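Local coordinates for protein uncharacterized conserved (Bdellovibrio bacteriovorus, PDB 7O21) that probably trims peptidoglycan as an LD-carboxypeptidase of the YkuD family, an editing of the cell wall that generates curvature in this predatory bacterium, at residues A[235-238]-A[239-243]; A[180-183]-A[184-188]; A[102-106]-A[107-111]; A[34-37]-A[38-41]; A[190-193]-A[194-198]. One frame throughout, in Å; residues are numbered along the deposited sequence.

Interaction 1 (A[235-238]-A[239-243]). With EDO (1,2-ethanediol), chain M.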
loop_
_atom_site.group_PDB
_atom_site.type_symbol
_atom_site.label_atom_id
_atom_site.label_comp_id
_atom_site.label_asym_id
_atom_site.label_seq_id
_atom_site.Cartn_x
_atom_site.Cartn_y
_atom_site.Cartn_z
ATOM N N LYS A 235 -8.493 -8.840 -23.568
ATOM C CA LYS A 235 -9.873 -8.475 -23.864
ATOM C C LYS A 235 -10.357 -9.125 -25.150
ATOM O O LYS A 235 -11.508 -9.569 -25.232
ATOM C CB LYS A 235 -10.006 -6.961 -23.946
ATOM C CG LYS A 235 -9.771 -6.287 -22.601
ATOM C CD LYS A 235 -10.907 -6.596 -21.639
ATOM C CE LYS A 235 -10.853 -5.722 -20.403
ATOM N NZ LYS A 235 -10.099 -6.365 -19.297
ATOM N N LYS A 236 -9.494 -9.196 -26.162
ATOM C CA LYS A 236 -9.886 -9.843 -27.410
ATOM C C LYS A 236 -10.075 -11.344 -27.210
ATOM O O LYS A 236 -11.001 -11.942 -27.778
ATOM C CB LYS A 236 -8.842 -9.570 -28.492
ATOM C CG LYS A 236 -8.772 -8.130 -28.964
ATOM C CD LYS A 236 -7.553 -7.917 -29.855
ATOM C CE LYS A 236 -7.575 -6.554 -30.535
ATOM N NZ LYS A 236 -6.256 -6.251 -31.177
ATOM N N ASN A 237 -9.211 -11.975 -26.407
ATOM C CA ASN A 237 -9.358 -13.404 -26.150
ATOM C C ASN A 237 -10.651 -13.703 -25.404
ATOM O O ASN A 237 -11.340 -14.684 -25.707
ATOM C CB ASN A 237 -8.154 -13.938 -25.372
ATOM C CG ASN A 237 -8.204 -15.447 -25.195
ATOM O OD1 ASN A 237 -8.472 -16.179 -26.146
ATOM N ND2 ASN A 237 -7.965 -15.918 -23.973
ATOM N N LEU A 238 -10.985 -12.884 -24.401
ATOM C CA LEU A 238 -12.243 -13.078 -23.690
ATOM C C LEU A 238 -13.423 -12.943 -24.639
ATOM O O LEU A 238 -14.364 -13.744 -24.600
ATOM C CB LEU A 238 -12.366 -12.067 -22.548
ATOM C CG LEU A 238 -11.413 -12.242 -21.376
ATOM C CD1 LEU A 238 -11.490 -11.036 -20.449
ATOM C CD2 LEU A 238 -11.781 -13.514 -20.647
ATOM N N LYS A 239 -13.386 -11.925 -25.498
ATOM C CA LYS A 239 -14.447 -11.734 -26.480
ATOM C C LYS A 239 -14.627 -12.969 -27.353
ATOM O O LYS A 239 -15.758 -13.342 -27.686
ATOM C CB LYS A 239 -14.148 -10.510 -27.344
ATOM C CG LYS A 239 -15.138 -10.313 -28.487
ATOM C CD LYS A 239 -14.778 -9.107 -29.333
ATOM C CE LYS A 239 -15.847 -8.868 -30.394
ATOM N NZ LYS A 239 -15.529 -7.703 -31.264
ATOM N N SER A 240 -13.523 -13.603 -27.751
ATOM C CA SER A 240 -13.640 -14.773 -28.613
ATOM C C SER A 240 -14.372 -15.912 -27.916
ATOM O O SER A 240 -15.034 -16.722 -28.578
ATOM C CB SER A 240 -12.254 -15.233 -29.068
ATOM O OG SER A 240 -11.574 -15.914 -28.030
ATOM N N LYS A 241 -14.272 -15.991 -26.590
ATOM C CA LYS A 241 -14.833 -17.101 -25.830
ATOM C C LYS A 241 -16.214 -16.818 -25.261
ATOM O O LYS A 241 -17.019 -17.747 -25.132
ATOM C CB LYS A 241 -13.896 -17.495 -24.685
ATOM C CG LYS A 241 -12.505 -17.898 -25.143
ATOM C CD LYS A 241 -11.761 -18.679 -24.068
ATOM C CE LYS A 241 -11.177 -17.763 -23.002
ATOM N NZ LYS A 241 -10.996 -18.478 -21.706
ATOM N N TYR A 242 -16.510 -15.568 -24.913
ATOM C CA TYR A 242 -17.757 -15.206 -24.242
ATOM C C TYR A 242 -18.369 -14.070 -25.046
ATOM O O TYR A 242 -17.946 -12.916 -24.914
ATOM C CB TYR A 242 -17.486 -14.789 -22.801
ATOM C CG TYR A 242 -16.798 -15.875 -22.017
ATOM C CD1 TYR A 242 -17.296 -17.171 -22.014
ATOM C CD2 TYR A 242 -15.629 -15.619 -21.311
ATOM C CE1 TYR A 242 -16.665 -18.181 -21.311
ATOM C CE2 TYR A 242 -14.988 -16.625 -20.604
ATOM C CZ TYR A 242 -15.512 -17.904 -20.608
ATOM O OH TYR A 242 -14.884 -18.909 -19.909
ATOM N N GLU A 243 -19.375 -14.408 -25.859
ATOM C CA GLU A 243 -19.897 -13.468 -26.843
ATOM C C GLU A 243 -20.586 -12.276 -26.187
ATOM O O GLU A 243 -20.441 -11.139 -26.654
ATOM C CB GLU A 243 -20.867 -14.187 -27.780
ATOM C CG GLU A 243 -21.264 -13.371 -28.997
ATOM C CD GLU A 243 -22.077 -14.172 -29.999
ATOM O OE1 GLU A 243 -21.544 -14.475 -31.089
ATOM O OE2 GLU A 243 -23.249 -14.486 -29.710
HETATM C C1 EDO M . -11.785 -9.427 -16.930
HETATM O O1 EDO M . -10.900 -8.357 -16.589
HETATM C C2 EDO M . -12.981 -8.845 -17.666
HETATM O O2 EDO M . -12.476 -8.080 -18.768
#
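Ser240 bends its hydroxyl back one turn onto the helix, OG donating to Asn237 O at 2.6 Å. A chi1 of 76° tucks OG between its own backbone N and carbonyl carbon, and from there it reaches that oxygen. Asn237 O also takes a weak bond from Lys241 N. One residue on, Leu238 O is gripped twice as the helix runs out: Tyr242 N comes nearly along the C=O axis at 2.8 Å, while Lys241 N sits well above the carbonyl plane at 3.0 Å. Tyr242 is the first residue to leave helical geometry. Between the two segments the side chains touch lightly. Lys241 crosses Asn237 with CE 3.8 Å from ND2, and Leu238 CD2 lies 4.4 Å from Tyr242 CD2. Lys235 NZ bonds an ethanediol, O2 at 3.0 Å, whose same oxygen touches Leu238 CD1. This is the C-terminal end of helix 228-241 in the NTF2-like domain: Lys236 and Lys239 lean on Ile210 of helix 210-214, Lys239 NZ bonds Gln208 O, and Leu238 packs on Pro102 of the second subunit.

Interaction 2 (A[180-183]-A[184-188])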
loop_
_atom_site.group_PDB
_atom_site.type_symbol
_atom_site.label_atom_id
_atom_site.label_comp_id
_atom_site.label_asym_id
_atom_site.label_seq_id
_atom_site.Cartn_x
_atom_site.Cartn_y
_atom_site.Cartn_z
ATOM N N ASN A 180 -11.540 26.268 -8.358
ATOM C CA ASN A 180 -12.401 27.057 -9.240
ATOM C C ASN A 180 -13.853 26.764 -8.878
ATOM O O ASN A 180 -14.334 25.648 -9.084
ATOM C CB ASN A 180 -12.131 26.689 -10.699
ATOM C CG ASN A 180 -13.070 27.386 -11.673
ATOM O OD1 ASN A 180 -13.511 28.512 -11.441
ATOM N ND2 ASN A 180 -13.387 26.709 -12.772
ATOM N N TYR A 181 -14.557 27.761 -8.348
ATOM C CA TYR A 181 -15.962 27.609 -7.992
ATOM C C TYR A 181 -16.833 28.073 -9.153
ATOM O O TYR A 181 -16.651 29.181 -9.669
ATOM C CB TYR A 181 -16.278 28.429 -6.743
ATOM C CG TYR A 181 -15.849 27.748 -5.466
ATOM C CD1 TYR A 181 -16.694 26.861 -4.814
ATOM C CD2 TYR A 181 -14.603 27.998 -4.909
ATOM C CE1 TYR A 181 -16.310 26.238 -3.644
ATOM C CE2 TYR A 181 -14.203 27.371 -3.735
ATOM C CZ TYR A 181 -15.067 26.493 -3.107
ATOM O OH TYR A 181 -14.696 25.864 -1.937
ATOM N N VAL A 182 -17.772 27.225 -9.567
ATOM C CA VAL A 182 -18.623 27.501 -10.715
ATOM C C VAL A 182 -20.092 27.409 -10.314
ATOM O O VAL A 182 -20.442 26.918 -9.245
ATOM C CB VAL A 182 -18.308 26.576 -11.899
ATOM C CG1 VAL A 182 -16.865 26.776 -12.332
ATOM C CG2 VAL A 182 -18.574 25.122 -11.516
ATOM N N SER A 183 -20.957 27.911 -11.197
ATOM C CA SER A 183 -22.384 27.850 -10.938
ATOM C C SER A 183 -22.870 26.405 -10.922
ATOM O O SER A 183 -22.256 25.506 -11.503
ATOM C CB SER A 183 -23.158 28.624 -12.014
ATOM O OG SER A 183 -23.091 27.974 -13.271
ATOM N N LYS A 184 -23.994 26.189 -10.234
ATOM C CA LYS A 184 -24.595 24.861 -10.208
ATOM C C LYS A 184 -24.896 24.373 -11.619
ATOM O O LYS A 184 -24.755 23.181 -11.916
ATOM C CB LYS A 184 -25.874 24.880 -9.373
ATOM C CG LYS A 184 -25.639 24.688 -7.894
ATOM C CD LYS A 184 -26.920 24.903 -7.110
ATOM C CE LYS A 184 -26.617 25.191 -5.650
ATOM N NZ LYS A 184 -26.757 26.634 -5.320
ATOM N N SER A 185 -25.330 25.280 -12.500
ATOM C CA SER A 185 -25.545 24.921 -13.904
ATOM C C SER A 185 -24.265 24.448 -14.570
ATOM O O SER A 185 -24.252 23.416 -15.256
ATOM C CB SER A 185 -26.114 26.103 -14.692
ATOM O OG SER A 185 -26.752 25.631 -15.860
ATOM N N GLU A 186 -23.196 25.231 -14.439
ATOM C CA GLU A 186 -21.920 24.841 -15.020
ATOM C C GLU A 186 -21.426 23.538 -14.405
ATOM O O GLU A 186 -20.915 22.662 -15.113
ATOM C CB GLU A 186 -20.889 25.946 -14.791
ATOM C CG GLU A 186 -19.516 25.667 -15.356
ATOM C CD GLU A 186 -19.535 25.359 -16.842
ATOM O OE1 GLU A 186 -20.477 25.791 -17.544
ATOM O OE2 GLU A 186 -18.596 24.685 -17.307
ATOM N N HIS A 187 -21.592 23.387 -13.086
ATOM C CA HIS A 187 -21.148 22.168 -12.406
ATOM C C HIS A 187 -21.882 20.951 -12.941
ATOM O O HIS A 187 -21.266 19.919 -13.244
ATOM C CB HIS A 187 -21.374 22.286 -10.897
ATOM C CG HIS A 187 -20.605 21.283 -10.099
ATOM N ND1 HIS A 187 -21.114 20.047 -9.762
ATOM C CD2 HIS A 187 -19.356 21.335 -9.580
ATOM C CE1 HIS A 187 -20.211 19.381 -9.063
ATOM N NE2 HIS A 187 -19.133 20.136 -8.948
ATOM N N ASP A 188 -23.206 21.049 -13.071
ATOM C CA ASP A 188 -23.976 19.920 -13.579
ATOM C C ASP A 188 -23.605 19.603 -15.021
ATOM O O ASP A 188 -23.575 18.432 -15.419
ATOM C CB ASP A 188 -25.475 20.177 -13.459
ATOM C CG ASP A 188 -26.289 18.963 -13.830
ATOM O OD1 ASP A 188 -26.269 17.982 -13.057
ATOM O OD2 ASP A 188 -26.929 18.975 -14.902
#
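Ser183, Val182 and Glu186 carry this turn from strand into helix. Ser183 is the N-cap: with chi1 at 69° its OG swings toward the first turn and accepts the N-H of Glu186 at 3.0 Å, an almost straight bond of 166°. Its carbonyl oxygen opens the helical ladder, taking His187 N at 2.7 Å. One serine thus serves two backbone donors, one with its side chain and one with its main chain. Val182, just before the cap, lays its branched side chain obliquely across Glu186, CB to CG 3.8 Å. Its CG2 stands 4.0 Å from His187 CB, off the edge of the ring. Beyond CG, Glu186 bends at chi2 (56°) and its carboxylate turns away to a salt bridge with Arg190. The N-cap starts helix 184-206 on the way out of the short strand 181-182, which pairs antiparallel with strand 26-27. His187 leans on Leu26 of that strand and on Ile63 of strand 62-73, its NE2 bonding Leu30 O.

Interaction 3 (A[102-106]-A[107-111]). With EDO (1,2-ethanediol), chain H; SCN (thiocyanate ion), chain E.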
loop_
_atom_site.group_PDB
_atom_site.type_symbol
_atom_site.label_atom_id
_atom_site.label_comp_id
_atom_site.label_asym_id
_atom_site.label_seq_id
_atom_site.Cartn_x
_atom_site.Cartn_y
_atom_site.Cartn_z
ATOM N N PRO A 102 -0.026 7.687 22.183
ATOM C CA PRO A 102 1.380 8.066 22.318
ATOM C C PRO A 102 2.216 7.735 21.093
ATOM O O PRO A 102 3.428 7.910 21.136
ATOM C CB PRO A 102 1.842 7.199 23.492
ATOM C CG PRO A 102 1.064 5.931 23.308
ATOM C CD PRO A 102 -0.281 6.345 22.739
ATOM N N LYS A 103 1.587 7.274 20.032
ATOM C CA LYS A 103 2.343 6.898 18.826
ATOM C C LYS A 103 3.008 8.105 18.183
ATOM O O LYS A 103 4.078 7.961 17.728
ATOM C CB LYS A 103 1.451 6.156 17.834
ATOM C CG LYS A 103 0.992 4.774 18.269
ATOM C CD LYS A 103 2.124 3.874 18.696
ATOM C CE LYS A 103 1.656 2.558 19.272
ATOM N NZ LYS A 103 2.629 1.914 20.172
ATOM N N ILE A 104 2.334 9.239 18.176
ATOM C CA ILE A 104 2.889 10.415 17.508
ATOM C C ILE A 104 2.935 11.608 18.457
ATOM O O ILE A 104 2.051 11.763 19.313
ATOM C CB ILE A 104 2.145 10.750 16.204
ATOM C CG1 ILE A 104 0.653 10.931 16.460
ATOM C CG2 ILE A 104 2.373 9.654 15.169
ATOM C CD1 ILE A 104 -0.074 11.593 15.283
ATOM N N PRO A 105 3.948 12.462 18.340
ATOM C CA PRO A 105 4.089 13.584 19.282
ATOM C C PRO A 105 3.044 14.669 19.047
ATOM O O PRO A 105 2.878 15.171 17.934
ATOM C CB PRO A 105 5.502 14.109 18.997
ATOM C CG PRO A 105 5.816 13.644 17.597
ATOM C CD PRO A 105 5.120 12.321 17.457
ATOM N N PHE A 106 2.395 15.081 20.141
ATOM C CA PHE A 106 1.493 16.227 20.088
ATOM C C PHE A 106 2.205 17.486 19.624
ATOM O O PHE A 106 1.590 18.336 18.970
ATOM C CB PHE A 106 0.892 16.451 21.483
ATOM C CG PHE A 106 -0.214 17.462 21.519
ATOM C CD1 PHE A 106 0.062 18.801 21.732
ATOM C CD2 PHE A 106 -1.531 17.062 21.368
ATOM C CE1 PHE A 106 -0.966 19.740 21.771
ATOM C CE2 PHE A 106 -2.559 17.983 21.404
ATOM C CZ PHE A 106 -2.273 19.330 21.606
ATOM N N SER A 107 3.489 17.641 19.962
ATOM C CA SER A 107 4.191 18.874 19.614
ATOM C C SER A 107 4.241 19.083 18.107
ATOM O O SER A 107 4.285 20.228 17.635
ATOM C CB SER A 107 5.611 18.856 20.189
ATOM O OG SER A 107 6.350 17.752 19.670
ATOM N N LEU A 108 4.235 17.996 17.334
ATOM C CA LEU A 108 4.287 18.089 15.883
ATOM C C LEU A 108 2.926 17.918 15.224
ATOM O O LEU A 108 2.706 18.481 14.146
ATOM C CB LEU A 108 5.228 17.018 15.309
ATOM C CG LEU A 108 6.691 17.032 15.751
ATOM C CD1 LEU A 108 7.453 15.953 14.985
ATOM C CD2 LEU A 108 7.310 18.385 15.514
ATOM N N TYR A 109 2.024 17.143 15.827
ATOM C CA TYR A 109 0.821 16.692 15.143
ATOM C C TYR A 109 -0.457 17.029 15.889
ATOM O O TYR A 109 -1.547 16.699 15.408
ATOM C CB TYR A 109 0.906 15.177 14.874
ATOM C CG TYR A 109 2.111 14.853 14.032
ATOM C CD1 TYR A 109 2.227 15.338 12.739
ATOM C CD2 TYR A 109 3.156 14.080 14.546
ATOM C CE1 TYR A 109 3.338 15.079 11.983
ATOM C CE2 TYR A 109 4.268 13.809 13.790
ATOM C CZ TYR A 109 4.350 14.302 12.508
ATOM O OH TYR A 109 5.446 14.066 11.727
ATOM N N GLY A 110 -0.358 17.674 17.043
ATOM C CA GLY A 110 -1.548 17.873 17.836
ATOM C C GLY A 110 -2.237 16.560 18.162
ATOM O O GLY A 110 -1.610 15.499 18.292
ATOM N N ALA A 111 -3.565 16.624 18.274
ATOM C CA ALA A 111 -4.303 15.525 18.874
ATOM C C ALA A 111 -4.493 14.335 17.948
ATOM O O ALA A 111 -4.721 13.226 18.437
ATOM C CB ALA A 111 -5.669 16.006 19.359
HETATM C C1 EDO H . 2.974 11.720 23.877
HETATM O O1 EDO H . 1.895 11.282 24.680
HETATM C C2 EDO H . 2.605 13.064 23.259
HETATM O O2 EDO H . 3.752 13.744 22.785
HETATM S S SCN E . 4.927 12.553 6.917
HETATM C C SCN E . 5.011 13.714 8.124
HETATM N N SCN E . 5.055 14.508 8.941
#
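Backbone bonds first: Pro105 O, at the N-cap of the short helix 106-109, is shared by two donors. Tyr109 N approaches in the carbonyl plane at 3.0 Å, and Leu108 N from above it at 3.2 Å. Phe106 O takes Gly110 N at 2.8 Å, where the chain leaves the helix with positive phi. The aromatic contact is a CH-pi one: Gly110 CA rests over a face of the Phe106 ring, 3.8 Å from its centroid. A chi1 of -171° swings that ring away from its own backbone N and over the glycine. Among apolar contacts, the side chains of Ile104 and Tyr109 cross at about a right angle, Ile104 CD1 3.7 Å from Tyr109 CB. Pro105 lies alongside Tyr109, its CD at the ring edge, while its CG meets Leu108 CD1 at 3.9 Å. A further, polar group gathers at Tyr109 OH, which bonds Gly225 O of the second subunit and has a thiocyanate nitrogen 2.8 Å away. The Tyr109 ring meets His136 edge-to-face, so this helical turn lines the predicted His-Cys active site of the YkuD catalytic domain, beside the subunit interface.

Interaction 4 (A[34-37]-A[38-41])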
loop_
_atom_site.group_PDB
_atom_site.type_symbol
_atom_site.label_atom_id
_atom_site.label_comp_id
_atom_site.label_asym_id
_atom_site.label_seq_id
_atom_site.Cartn_x
_atom_site.Cartn_y
_atom_site.Cartn_z
ATOM N N SER A 34 -19.618 8.863 -4.971
ATOM C CA SER A 34 -20.208 7.569 -5.298
ATOM C C SER A 34 -21.390 7.270 -4.377
ATOM O O SER A 34 -21.402 7.647 -3.202
ATOM C CB SER A 34 -19.173 6.456 -5.191
ATOM O OG SER A 34 -19.814 5.194 -5.218
ATOM N N GLU A 35 -22.398 6.590 -4.935
ATOM C CA GLU A 35 -23.535 6.142 -4.131
ATOM C C GLU A 35 -23.208 4.915 -3.282
ATOM O O GLU A 35 -24.013 4.545 -2.411
ATOM C CB GLU A 35 -24.729 5.801 -5.024
ATOM C CG GLU A 35 -24.513 4.524 -5.835
ATOM C CD GLU A 35 -25.679 4.220 -6.766
ATOM O OE1 GLU A 35 -26.837 4.463 -6.367
ATOM O OE2 GLU A 35 -25.447 3.753 -7.900
ATOM N N THR A 36 -22.068 4.267 -3.510
ATOM C CA THR A 36 -21.772 2.991 -2.863
ATOM C C THR A 36 -21.427 3.207 -1.384
ATOM O O THR A 36 -20.447 3.882 -1.055
ATOM C CB THR A 36 -20.637 2.292 -3.617
ATOM O OG1 THR A 36 -21.097 1.922 -4.925
ATOM C CG2 THR A 36 -20.171 1.048 -2.885
ATOM N N GLU A 37 -22.223 2.623 -0.487
ATOM C CA GLU A 37 -22.057 2.899 0.938
ATOM C C GLU A 37 -20.799 2.267 1.534
ATOM O O GLU A 37 -20.368 2.682 2.616
ATOM C CB GLU A 37 -23.355 2.563 1.694
ATOM C CG GLU A 37 -24.486 3.411 1.145
ATOM C CD GLU A 37 -25.837 3.228 1.816
ATOM O OE1 GLU A 37 -25.949 2.489 2.813
ATOM O OE2 GLU A 37 -26.805 3.840 1.317
ATOM N N ALA A 38 -20.193 1.291 0.855
ATOM C CA ALA A 38 -18.902 0.775 1.288
ATOM C C ALA A 38 -17.798 1.808 1.129
ATOM O O ALA A 38 -16.746 1.675 1.766
ATOM C CB ALA A 38 -18.553 -0.484 0.493
ATOM N N PHE A 39 -18.025 2.840 0.317
ATOM C CA PHE A 39 -17.058 3.926 0.178
ATOM C C PHE A 39 -17.483 5.025 1.143
ATOM O O PHE A 39 -18.169 4.739 2.127
ATOM C CB PHE A 39 -17.029 4.463 -1.260
ATOM C CG PHE A 39 -16.799 3.395 -2.320
ATOM C CD1 PHE A 39 -16.064 2.249 -2.050
ATOM C CD2 PHE A 39 -17.330 3.557 -3.588
ATOM C CE1 PHE A 39 -15.872 1.275 -3.049
ATOM C CE2 PHE A 39 -17.142 2.604 -4.585
ATOM C CZ PHE A 39 -16.417 1.472 -4.316
ATOM N N SER A 40 -17.109 6.277 0.886
ATOM C CA SER A 40 -17.339 7.362 1.833
ATOM C C SER A 40 -18.347 8.335 1.249
ATOM O O SER A 40 -18.188 8.785 0.109
ATOM C CB SER A 40 -16.028 8.092 2.134
ATOM O OG SER A 40 -16.266 9.289 2.877
ATOM N N ARG A 41 -19.382 8.662 2.017
ATOM C CA ARG A 41 -20.306 9.676 1.525
ATOM C C ARG A 41 -19.766 11.085 1.666
ATOM O O ARG A 41 -20.393 12.019 1.153
ATOM C CB ARG A 41 -21.684 9.554 2.181
ATOM C CG ARG A 41 -21.727 9.777 3.670
ATOM C CD ARG A 41 -23.074 9.250 4.214
ATOM N NE ARG A 41 -23.339 9.701 5.575
ATOM C CZ ARG A 41 -23.222 8.941 6.658
ATOM N NH1 ARG A 41 -22.854 7.669 6.557
ATOM N NH2 ARG A 41 -23.487 9.453 7.852
#
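Thr36 sets its methyl over the face of the Phe39 ring, CG2 3.9 Å from the centroid and only 13° off the normal, a CH-pi contact. Thr36 CB is 3.5 Å from Phe39 CD2. Ser34 OG reaches that same atom from the edge, near the ring plane, with 3.4 Å between Ser34 OG and Phe39 CD2. What brings them together is a type I beta turn from Thr36 to Phe39, closed by Phe39 N bonding Thr36 O at 3.0 Å, with the donor above the carbonyl plane. Ahead of it lies an ST turn: Ser34 OG accepts Thr36 N at 3.0 Å in a bond of 168°. With chi1 at -67°, Thr36 sends OG1 to the hydroxyl of Ser250 and leaves the methyl, anti to the backbone N, for the ring. The whole link runs from strand 30-32 to strand 42-47. It lies against strand 246-257, where Phe39 touches Tyr253 and Glu35 bonds Gln251, while Lys264 makes a cation-pi contact with Phe39.

Interaction 5 (A[190-193]-A[194-198])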
loop_
_atom_site.group_PDB
_atom_site.type_symbol
_atom_site.label_atom_id
_atom_site.label_comp_id
_atom_site.label_asym_id
_atom_site.label_seq_id
_atom_site.Cartn_x
_atom_site.Cartn_y
_atom_site.Cartn_z
ATOM N N ARG A 190 -20.629 20.007 -16.427
ATOM C CA ARG A 190 -19.366 19.278 -16.348
ATOM C C ARG A 190 -19.569 17.858 -15.842
ATOM O O ARG A 190 -18.956 16.916 -16.362
ATOM C CB ARG A 190 -18.387 20.030 -15.451
ATOM C CG ARG A 190 -18.026 21.398 -15.984
ATOM C CD ARG A 190 -16.852 21.983 -15.241
ATOM N NE ARG A 190 -16.600 23.356 -15.656
ATOM C CZ ARG A 190 -15.448 23.987 -15.473
ATOM N NH1 ARG A 190 -14.432 23.364 -14.884
ATOM N NH2 ARG A 190 -15.314 25.240 -15.878
ATOM N N ARG A 191 -20.412 17.687 -14.821
ATOM C CA ARG A 191 -20.681 16.345 -14.313
ATOM C C ARG A 191 -21.276 15.459 -15.401
ATOM O O ARG A 191 -20.851 14.314 -15.581
ATOM C CB ARG A 191 -21.603 16.414 -13.093
ATOM C CG ARG A 191 -21.845 15.067 -12.416
ATOM C CD ARG A 191 -22.968 15.121 -11.372
ATOM N NE ARG A 191 -24.246 15.533 -11.955
ATOM C CZ ARG A 191 -25.014 14.747 -12.701
ATOM N NH1 ARG A 191 -24.645 13.496 -12.954
ATOM N NH2 ARG A 191 -26.153 15.211 -13.196
ATOM N N GLN A 192 -22.254 15.977 -16.152
ATOM C CA GLN A 192 -22.862 15.185 -17.221
ATOM C C GLN A 192 -21.851 14.864 -18.311
ATOM O O GLN A 192 -21.871 13.764 -18.875
ATOM C CB GLN A 192 -24.050 15.939 -17.818
ATOM C CG GLN A 192 -25.217 16.117 -16.876
ATOM C CD GLN A 192 -26.318 16.960 -17.491
ATOM O OE1 GLN A 192 -26.229 17.374 -18.651
ATOM N NE2 GLN A 192 -27.357 17.232 -16.713
ATOM N N ASP A 193 -20.974 15.816 -18.635
ATOM C CA ASP A 193 -19.961 15.575 -19.655
ATOM C C ASP A 193 -19.095 14.386 -19.273
ATOM O O ASP A 193 -18.840 13.492 -20.089
ATOM C CB ASP A 193 -19.095 16.821 -19.834
ATOM C CG ASP A 193 -19.781 17.903 -20.640
ATOM O OD1 ASP A 193 -20.840 17.630 -21.246
ATOM O OD2 ASP A 193 -19.241 19.024 -20.663
ATOM N N LEU A 194 -18.635 14.356 -18.021
ATOM C CA LEU A 194 -17.773 13.257 -17.597
ATOM C C LEU A 194 -18.571 11.968 -17.419
ATOM O O LEU A 194 -18.064 10.875 -17.699
ATOM C CB LEU A 194 -17.017 13.651 -16.323
ATOM C CG LEU A 194 -15.746 14.468 -16.586
ATOM C CD1 LEU A 194 -14.768 13.697 -17.474
ATOM C CD2 LEU A 194 -16.071 15.823 -17.202
ATOM N N SER A 195 -19.820 12.071 -16.954
ATOM C CA SER A 195 -20.677 10.888 -16.890
ATOM C C SER A 195 -20.849 10.260 -18.264
ATOM O O SER A 195 -20.851 9.032 -18.396
ATOM C CB SER A 195 -22.045 11.236 -16.302
ATOM O OG SER A 195 -21.937 11.609 -14.944
ATOM N N ARG A 196 -20.994 11.089 -19.297
ATOM C CA ARG A 196 -21.141 10.556 -20.646
ATOM C C ARG A 196 -19.859 9.888 -21.121
ATOM O O ARG A 196 -19.913 8.872 -21.818
ATOM C CB ARG A 196 -21.588 11.658 -21.608
ATOM C CG ARG A 196 -23.034 12.072 -21.421
ATOM C CD ARG A 196 -23.525 12.928 -22.584
ATOM N NE ARG A 196 -22.590 14.000 -22.912
ATOM C CZ ARG A 196 -22.631 15.217 -22.380
ATOM N NH1 ARG A 196 -23.562 15.524 -21.485
ATOM N NH2 ARG A 196 -21.737 16.128 -22.742
ATOM N N PHE A 197 -18.697 10.439 -20.761
ATOM C CA PHE A 197 -17.427 9.782 -21.072
ATOM C C PHE A 197 -17.366 8.395 -20.437
ATOM O O PHE A 197 -17.087 7.395 -21.115
ATOM C CB PHE A 197 -16.250 10.657 -20.609
ATOM C CG PHE A 197 -14.889 9.992 -20.740
ATOM C CD1 PHE A 197 -14.160 10.059 -21.929
ATOM C CD2 PHE A 197 -14.338 9.305 -19.672
ATOM C CE1 PHE A 197 -12.911 9.464 -22.029
ATOM C CE2 PHE A 197 -13.097 8.705 -19.775
ATOM C CZ PHE A 197 -12.383 8.786 -20.963
ATOM N N VAL A 198 -17.670 8.308 -19.139
ATOM C CA VAL A 198 -17.657 7.012 -18.463
ATOM C C VAL A 198 -18.653 6.054 -19.109
ATOM O O VAL A 198 -18.369 4.859 -19.272
ATOM C CB VAL A 198 -17.929 7.189 -16.958
ATOM C CG1 VAL A 198 -18.066 5.820 -16.288
ATOM C CG2 VAL A 198 -16.820 8.002 -16.308
HETATM O O HOH W 1 -23.404 18.241 -20.402
#
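Asp193 and Arg196 lie side by side along one flank of the helix. Arg196 NH2 is modelled 2.3 Å from Asp193 OD1, too short to take literally, so the salt bridge between them is of doubtful geometry. The two flat groups stand 79° apart, far from the coplanar fork of a two-pronged bridge. A bend at chi3 (-48°) folds the guanidinium back over the preceding turn, where one of its faces covers Gln192 O and Asp193 CA. A water in the guanidinium plane accepts from Arg196 NH1 at 2.9 Å. The same water lies 2.8 Å from Asp193 OD1 and can donate to it, which would link the pair a second time. The other carboxylate oxygen, Asp193 OD2, holds Lys189. Ser195 spends its hydroxyl on the helix itself: OG donates to Arg191 O at 3.0 Å from above the carbonyl plane, and Ser195 N reaches the same oxygen at 2.8 Å, so that one acceptor serves two donors. Further i to i+4 bonds join Leu194 N to Arg190 O, Arg196 N to Gln192 O and Phe197 N to Asp193 O. Arg191 pairs with Asp188. Apolar Leu194 and Val198 face strands 246-257 and 260-270. Close to two cations, Asp193 is probably kept ionised.

Overall arrangement
Along the chain the order is interaction 4, 3, 2, 5, 1. Interactions 2 and 5 share helix 184-206, with centres about 14 Å apart, and touch where Arg190 meets Asn180 and Val182; they mark the start and middle of one long helix whose later part falls in the NTF2-like family. Interaction 1, on helix 228-241 of that domain, lies about 28 Å from interaction 5 between centres. Interaction 3 belongs to the catalytic domain, about 54 Å from interaction 1 between centres and across the chain's centre. Interaction 4, in the link from strand 30-32 to strand 42-47, has its centre about 19 Å from that of interaction 5 and about 30 Å from that of interaction 3. Yet in the dimer, Pro102 packs on Leu238 of the second subunit, bringing the two distant ends together.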